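Local coordinates for CPXV203 protein (Cowpox virus, PDB 4HKJ), which probably binds MHC class I molecules and retains them inside the infected cell, so that they do not reach the surface for recognition by T cells, at residues T33-H38 with K182-T187; K26-K31 with C110-S115. All blocks are in the same frame, centred on the assembly; numbering follows the deposited sequence.

Contact 1 of 2, residues T33-H38 with K182-T187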
loop_
_atom_site.group_PDB
_atom_site.type_symbol
_atom_site.label_atom_id
_atom_site.label_comp_id
_atom_site.label_asym_id
_atom_site.label_seq_id
_atom_site.Cartn_x
_atom_site.Cartn_y
_atom_site.Cartn_z
ATOM N N THR D 33 -21.576 -8.384 9.628
ATOM C CA THR D 33 -22.191 -9.399 10.477
ATOM C C THR D 33 -21.179 -10.076 11.394
ATOM O O THR D 33 -19.973 -9.851 11.287
ATOM C CB THR D 33 -22.899 -10.479 9.638
ATOM O OG1 THR D 33 -23.610 -11.374 10.503
ATOM C CG2 THR D 33 -21.888 -11.267 8.821
ATOM N N ASP D 34 -21.687 -10.907 12.300
ATOM C CA ASP D 34 -20.838 -11.723 13.155
ATOM C C ASP D 34 -20.150 -12.780 12.305
ATOM O O ASP D 34 -20.621 -13.112 11.218
ATOM C CB ASP D 34 -21.668 -12.404 14.244
ATOM C CG ASP D 34 -22.383 -11.412 15.138
ATOM O OD1 ASP D 34 -22.814 -10.353 14.633
ATOM O OD2 ASP D 34 -22.518 -11.692 16.348
ATOM N N CYS D 35 -19.038 -13.310 12.800
ATOM C CA CYS D 35 -18.309 -14.337 12.067
ATOM C C CYS D 35 -18.197 -15.638 12.853
ATOM O O CYS D 35 -18.130 -15.633 14.083
ATOM C CB CYS D 35 -16.922 -13.832 11.657
ATOM S SG CYS D 35 -15.844 -13.381 13.033
ATOM N N SER D 36 -18.184 -16.750 12.128
ATOM C CA SER D 36 -18.053 -18.066 12.734
ATOM C C SER D 36 -16.746 -18.717 12.302
ATOM O O SER D 36 -16.138 -18.302 11.318
ATOM C CB SER D 36 -19.237 -18.950 12.344
ATOM O OG SER D 36 -20.453 -18.417 12.840
ATOM N N VAL D 37 -16.313 -19.730 13.045
ATOM C CA VAL D 37 -15.102 -20.469 12.697
ATOM C C VAL D 37 -15.178 -21.910 13.199
ATOM O O VAL D 37 -15.504 -22.160 14.360
ATOM C CB VAL D 37 -13.824 -19.774 13.227
ATOM C CG1 VAL D 37 -13.934 -19.495 14.721
ATOM C CG2 VAL D 37 -12.589 -20.610 12.918
ATOM N N HIS D 38 -14.893 -22.858 12.313
ATOM C CA HIS D 38 -14.970 -24.269 12.663
ATOM C C HIS D 38 -13.809 -25.043 12.055
ATOM O O HIS D 38 -13.318 -24.697 10.981
ATOM C CB HIS D 38 -16.290 -24.867 12.171
ATOM C CG HIS D 38 -17.491 -24.038 12.498
ATOM N ND1 HIS D 38 -18.200 -24.183 13.672
ATOM C CD2 HIS D 38 -18.108 -23.050 11.806
ATOM C CE1 HIS D 38 -19.202 -23.321 13.687
ATOM N NE2 HIS D 38 -19.168 -22.622 12.567
ATOM N N LYS D 182 -13.760 -8.358 15.537
ATOM C CA LYS D 182 -14.524 -9.252 16.400
ATOM C C LYS D 182 -14.058 -10.692 16.233
ATOM O O LYS D 182 -13.975 -11.199 15.115
ATOM C CB LYS D 182 -16.021 -9.147 16.102
ATOM C CG LYS D 182 -16.624 -7.793 16.428
ATOM C CD LYS D 182 -16.415 -7.443 17.891
ATOM C CE LYS D 182 -16.877 -6.028 18.195
ATOM N NZ LYS D 182 -16.648 -5.670 19.622
ATOM N N THR D 183 -13.756 -11.344 17.350
ATOM C CA THR D 183 -13.283 -12.722 17.328
ATOM C C THR D 183 -14.384 -13.671 16.863
ATOM O O THR D 183 -15.490 -13.664 17.404
ATOM C CB THR D 183 -12.773 -13.163 18.714
ATOM O OG1 THR D 183 -11.768 -12.248 19.168
ATOM C CG2 THR D 183 -12.185 -14.564 18.648
ATOM N N CYS D 184 -14.075 -14.479 15.854
ATOM C CA CYS D 184 -15.038 -15.428 15.307
ATOM C C CYS D 184 -15.311 -16.562 16.291
ATOM O O CYS D 184 -14.399 -17.057 16.951
ATOM C CB CYS D 184 -14.543 -15.979 13.968
ATOM S SG CYS D 184 -14.353 -14.717 12.683
ATOM N N THR D 185 -16.574 -16.969 16.378
ATOM C CA THR D 185 -17.001 -17.937 17.383
ATOM C C THR D 185 -17.322 -19.308 16.791
ATOM O O THR D 185 -17.406 -19.471 15.574
ATOM C CB THR D 185 -18.231 -17.427 18.154
ATOM O OG1 THR D 185 -19.334 -17.271 17.254
ATOM C CG2 THR D 185 -17.929 -16.086 18.806
ATOM N N ASN D 186 -17.504 -20.289 17.669
ATOM C CA ASN D 186 -17.819 -21.653 17.263
ATOM C C ASN D 186 -19.327 -21.887 17.254
ATOM O O ASN D 186 -19.865 -22.551 18.139
ATOM C CB ASN D 186 -17.140 -22.650 18.206
ATOM C CG ASN D 186 -17.069 -24.054 17.630
ATOM O OD1 ASN D 186 -17.892 -24.447 16.802
ATOM N ND2 ASN D 186 -16.080 -24.821 18.072
ATOM N N THR D 187 -20.002 -21.333 16.254
ATOM C CA THR D 187 -21.445 -21.496 16.123
ATOM C C THR D 187 -21.863 -21.464 14.658
ATOM O O THR D 187 -21.147 -20.934 13.811
ATOM C CB THR D 187 -22.212 -20.400 16.887
ATOM O OG1 THR D 187 -23.622 -20.625 16.764
ATOM C CG2 THR D 187 -21.874 -19.025 16.333
#

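Contact 2 of 2, residues K26-K31 with C110-S115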
loop_
_atom_site.group_PDB
_atom_site.type_symbol
_atom_site.label_atom_id
_atom_site.label_comp_id
_atom_site.label_asym_id
_atom_site.label_seq_id
_atom_site.Cartn_x
_atom_site.Cartn_y
_atom_site.Cartn_z
ATOM N N LYS D 26 -17.757 -6.896 -5.291
ATOM C CA LYS D 26 -17.971 -6.450 -6.662
ATOM C C LYS D 26 -19.426 -6.646 -7.072
ATOM O O LYS D 26 -19.998 -7.716 -6.865
ATOM C CB LYS D 26 -17.051 -7.205 -7.621
ATOM C CG LYS D 26 -17.267 -6.867 -9.088
ATOM C CD LYS D 26 -16.293 -7.621 -9.980
ATOM C CE LYS D 26 -16.447 -7.210 -11.435
ATOM N NZ LYS D 26 -15.438 -7.869 -12.307
ATOM N N ASP D 27 -20.017 -5.598 -7.638
ATOM C CA ASP D 27 -21.392 -5.630 -8.143
ATOM C C ASP D 27 -22.448 -5.939 -7.078
ATOM O O ASP D 27 -23.595 -6.240 -7.408
ATOM C CB ASP D 27 -21.520 -6.604 -9.322
ATOM C CG ASP D 27 -20.652 -6.208 -10.500
ATOM O OD1 ASP D 27 -20.432 -4.994 -10.697
ATOM O OD2 ASP D 27 -20.188 -7.110 -11.229
ATOM N N PHE D 28 -22.063 -5.860 -5.807
ATOM C CA PHE D 28 -23.012 -6.046 -4.713
ATOM C C PHE D 28 -22.500 -5.426 -3.416
ATOM O O PHE D 28 -21.313 -5.129 -3.286
ATOM C CB PHE D 28 -23.342 -7.531 -4.510
ATOM C CG PHE D 28 -22.368 -8.265 -3.628
ATOM C CD1 PHE D 28 -21.153 -8.708 -4.126
ATOM C CD2 PHE D 28 -22.680 -8.531 -2.304
ATOM C CE1 PHE D 28 -20.262 -9.389 -3.315
ATOM C CE2 PHE D 28 -21.793 -9.211 -1.490
ATOM C CZ PHE D 28 -20.583 -9.640 -1.996
ATOM N N TYR D 29 -23.405 -5.227 -2.465
ATOM C CA TYR D 29 -23.043 -4.655 -1.173
ATOM C C TYR D 29 -22.886 -5.738 -0.112
ATOM O O TYR D 29 -23.841 -6.442 0.216
ATOM C CB TYR D 29 -24.091 -3.637 -0.715
ATOM C CG TYR D 29 -24.064 -2.322 -1.465
ATOM C CD1 TYR D 29 -23.104 -2.070 -2.436
ATOM C CD2 TYR D 29 -24.995 -1.329 -1.192
ATOM C CE1 TYR D 29 -23.077 -0.868 -3.121
ATOM C CE2 TYR D 29 -24.977 -0.125 -1.868
ATOM C CZ TYR D 29 -24.017 0.102 -2.831
ATOM O OH TYR D 29 -23.999 1.300 -3.505
ATOM N N SER D 30 -21.676 -5.869 0.421
ATOM C CA SER D 30 -21.415 -6.820 1.494
ATOM C C SER D 30 -21.933 -6.275 2.819
ATOM O O SER D 30 -21.703 -5.113 3.153
ATOM C CB SER D 30 -19.920 -7.135 1.589
ATOM O OG SER D 30 -19.152 -5.950 1.688
ATOM N N LYS D 31 -22.636 -7.119 3.566
ATOM C CA LYS D 31 -23.245 -6.702 4.824
ATOM C C LYS D 31 -22.384 -7.081 6.027
ATOM O O LYS D 31 -21.827 -8.177 6.085
ATOM C CB LYS D 31 -24.642 -7.310 4.967
ATOM C CG LYS D 31 -25.389 -6.872 6.217
ATOM C CD LYS D 31 -26.779 -7.481 6.276
ATOM C CE LYS D 31 -27.512 -7.053 7.538
ATOM N NZ LYS D 31 -28.880 -7.635 7.604
ATOM N N CYS D 110 -18.069 -16.693 -2.060
ATOM C CA CYS D 110 -19.068 -15.701 -1.672
ATOM C C CYS D 110 -20.414 -16.344 -1.345
ATOM O O CYS D 110 -20.896 -17.209 -2.076
ATOM C CB CYS D 110 -19.226 -14.630 -2.756
ATOM S SG CYS D 110 -19.159 -15.239 -4.457
ATOM N N ASP D 111 -21.013 -15.910 -0.238
ATOM C CA ASP D 111 -22.281 -16.460 0.233
ATOM C C ASP D 111 -23.455 -15.528 -0.044
ATOM O O ASP D 111 -24.544 -15.976 -0.400
ATOM C CB ASP D 111 -22.208 -16.754 1.734
ATOM C CG ASP D 111 -21.665 -18.136 2.031
ATOM O OD1 ASP D 111 -21.098 -18.758 1.110
ATOM O OD2 ASP D 111 -21.805 -18.600 3.183
ATOM N N GLN D 112 -23.222 -14.232 0.128
ATOM C CA GLN D 112 -24.274 -13.230 -0.007
ATOM C C GLN D 112 -24.851 -13.186 -1.419
ATOM O O GLN D 112 -26.053 -13.373 -1.615
ATOM C CB GLN D 112 -23.738 -11.851 0.389
ATOM C CG GLN D 112 -24.804 -10.783 0.544
ATOM C CD GLN D 112 -24.269 -9.529 1.204
ATOM O OE1 GLN D 112 -23.162 -9.522 1.742
ATOM N NE2 GLN D 112 -25.052 -8.457 1.167
ATOM N N GLU D 113 -23.989 -12.940 -2.398
ATOM C CA GLU D 113 -24.417 -12.839 -3.788
ATOM C C GLU D 113 -24.284 -14.180 -4.501
ATOM O O GLU D 113 -23.386 -14.967 -4.196
ATOM C CB GLU D 113 -23.601 -11.770 -4.518
ATOM C CG GLU D 113 -24.135 -11.392 -5.890
ATOM C CD GLU D 113 -25.403 -10.562 -5.818
ATOM O OE1 GLU D 113 -25.766 -10.117 -4.709
ATOM O OE2 GLU D 113 -26.035 -10.351 -6.874
ATOM N N ALA D 114 -25.182 -14.437 -5.448
ATOM C CA ALA D 114 -25.128 -15.656 -6.247
ATOM C C ALA D 114 -23.855 -15.686 -7.086
ATOM O O ALA D 114 -23.701 -14.913 -8.031
ATOM C CB ALA D 114 -26.355 -15.762 -7.135
ATOM N N SER D 115 -22.948 -16.588 -6.725
ATOM C CA SER D 115 -21.632 -16.664 -7.351
ATOM C C SER D 115 -21.684 -17.037 -8.830
ATOM O O SER D 115 -22.556 -17.791 -9.263
ATOM C CB SER D 115 -20.745 -17.654 -6.593
ATOM O OG SER D 115 -21.383 -18.913 -6.465
#

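Contact 1 of 2, residues T33-H38 with K182-T187
The C35–C184 disulfide ties together the edges of the two sheets of a beta-sandwich, in the fold of the poxvirus T4 family, and the segments carry on past it as a single bridge of the parallel type. The bond between C35 SG and C184 SG has a chi3 of -106°. C184 turns its side chain toward 33-38, and C35 reaches back with SG between its own backbone N and carbonyl carbon (chi1 61°). Cysteine suits both buried positions, because C35 CA and C184 CA lie only 4.7 Å apart and the pair can close as a covalent link between the two sheet edges.

Next to the disulfide, S36 is bridged to T185. T185 N donates to C35 O at 3.1 Å, and V37 N to T185 O at 2.8 Å. The valine adds a small apolar contact: V37 CG1 lies 3.6 Å from C184 CB, and 3.3 Å from C184 O.

Farther along, T187 O collects two side-chain donors. S36 OG gives it a hydrogen bond of 2.8 Å, coming from above the carbonyl plane. H38 NE2 adds a weak bond of 2.9 Å to the same oxygen, which sits at the edge of the imidazole. The other ring nitrogen, H38 ND1, makes a weak bond of 3.2 Å to N186 OD1, with ring and amide planes turned 76° apart. Histidine suits this spot by offering a polar nitrogen to each neighbour; if both bonds hold at once, the ring would tend to be positively charged.

In the fold, strand 36-38 pairs with strand 45-50, S36 with E49 and H38 with I47, while 182-187 bonds to strand 71-77, K182 with Q74 and C184 with T72.

Contact 2 of 2, residues K26-K31 with C110-S115
F28 and S30 run past E113 and Q112 with the two backbones held well apart, the nearest CA atoms being those of F28 and E113 at 7.0 Å. Both segments are irregular loops at one end of the beta-sandwich; 26-31 follows strand 15-25, whereas the loop at 110-115 follows strand 103-110, so side chains must cover the gap between them.

F28 is buried, and its CB points toward 110-115. E113 lies over one face of the ring in a CH-pi contact, its CB 3.9 Å from the ring centroid and close to the ring normal. The glutamate chain then bends at chi2 (73°), which lays its carboxylate alongside the phenylalanine instead of sending it straight out, and OE1 comes 3.6 Å from F28 CB. Glutamate serves here through its methylene, while its charged end stays in an exposed position. Q112 takes the edge of the same ring: its OE1 is 3.5 Å from F28 CE2, and the amide stands nearly upright to the ring, the planes 79° apart. The F28 side chain also touches Y53 of strand 53-59 and C140, the disulfide partner of C110.

With CG anti to its backbone N (chi1 -169°) and the rest of the chain extended, Q112 is long enough to span the gap and present its amide to the backbone of 29-31. There Q112 OE1 accepts the hydrogen bond of K31 N at 3.1 Å, in the carbonyl plane and on a lone pair.

The two contacts draw on one connection: 26-31 lies in the loop between strands 15-25 and 36-38, and 33-38, one residue further on, is the end of that loop together with strand 36-38. The chain first meets the loop 110-115 in contact 2, then turns to join 182-187 in contact 1, their centres about 19 Å apart and with no other touch between them. Contact 1 is covalent and its centre lies nearer the centre of the chain, about 13 Å from it, against about 19 Å for contact 2, which rests on an aromatic ring, a glutamate and a glutamine. Each pairs the T4 family's N-terminal sequence range with its C-terminal one.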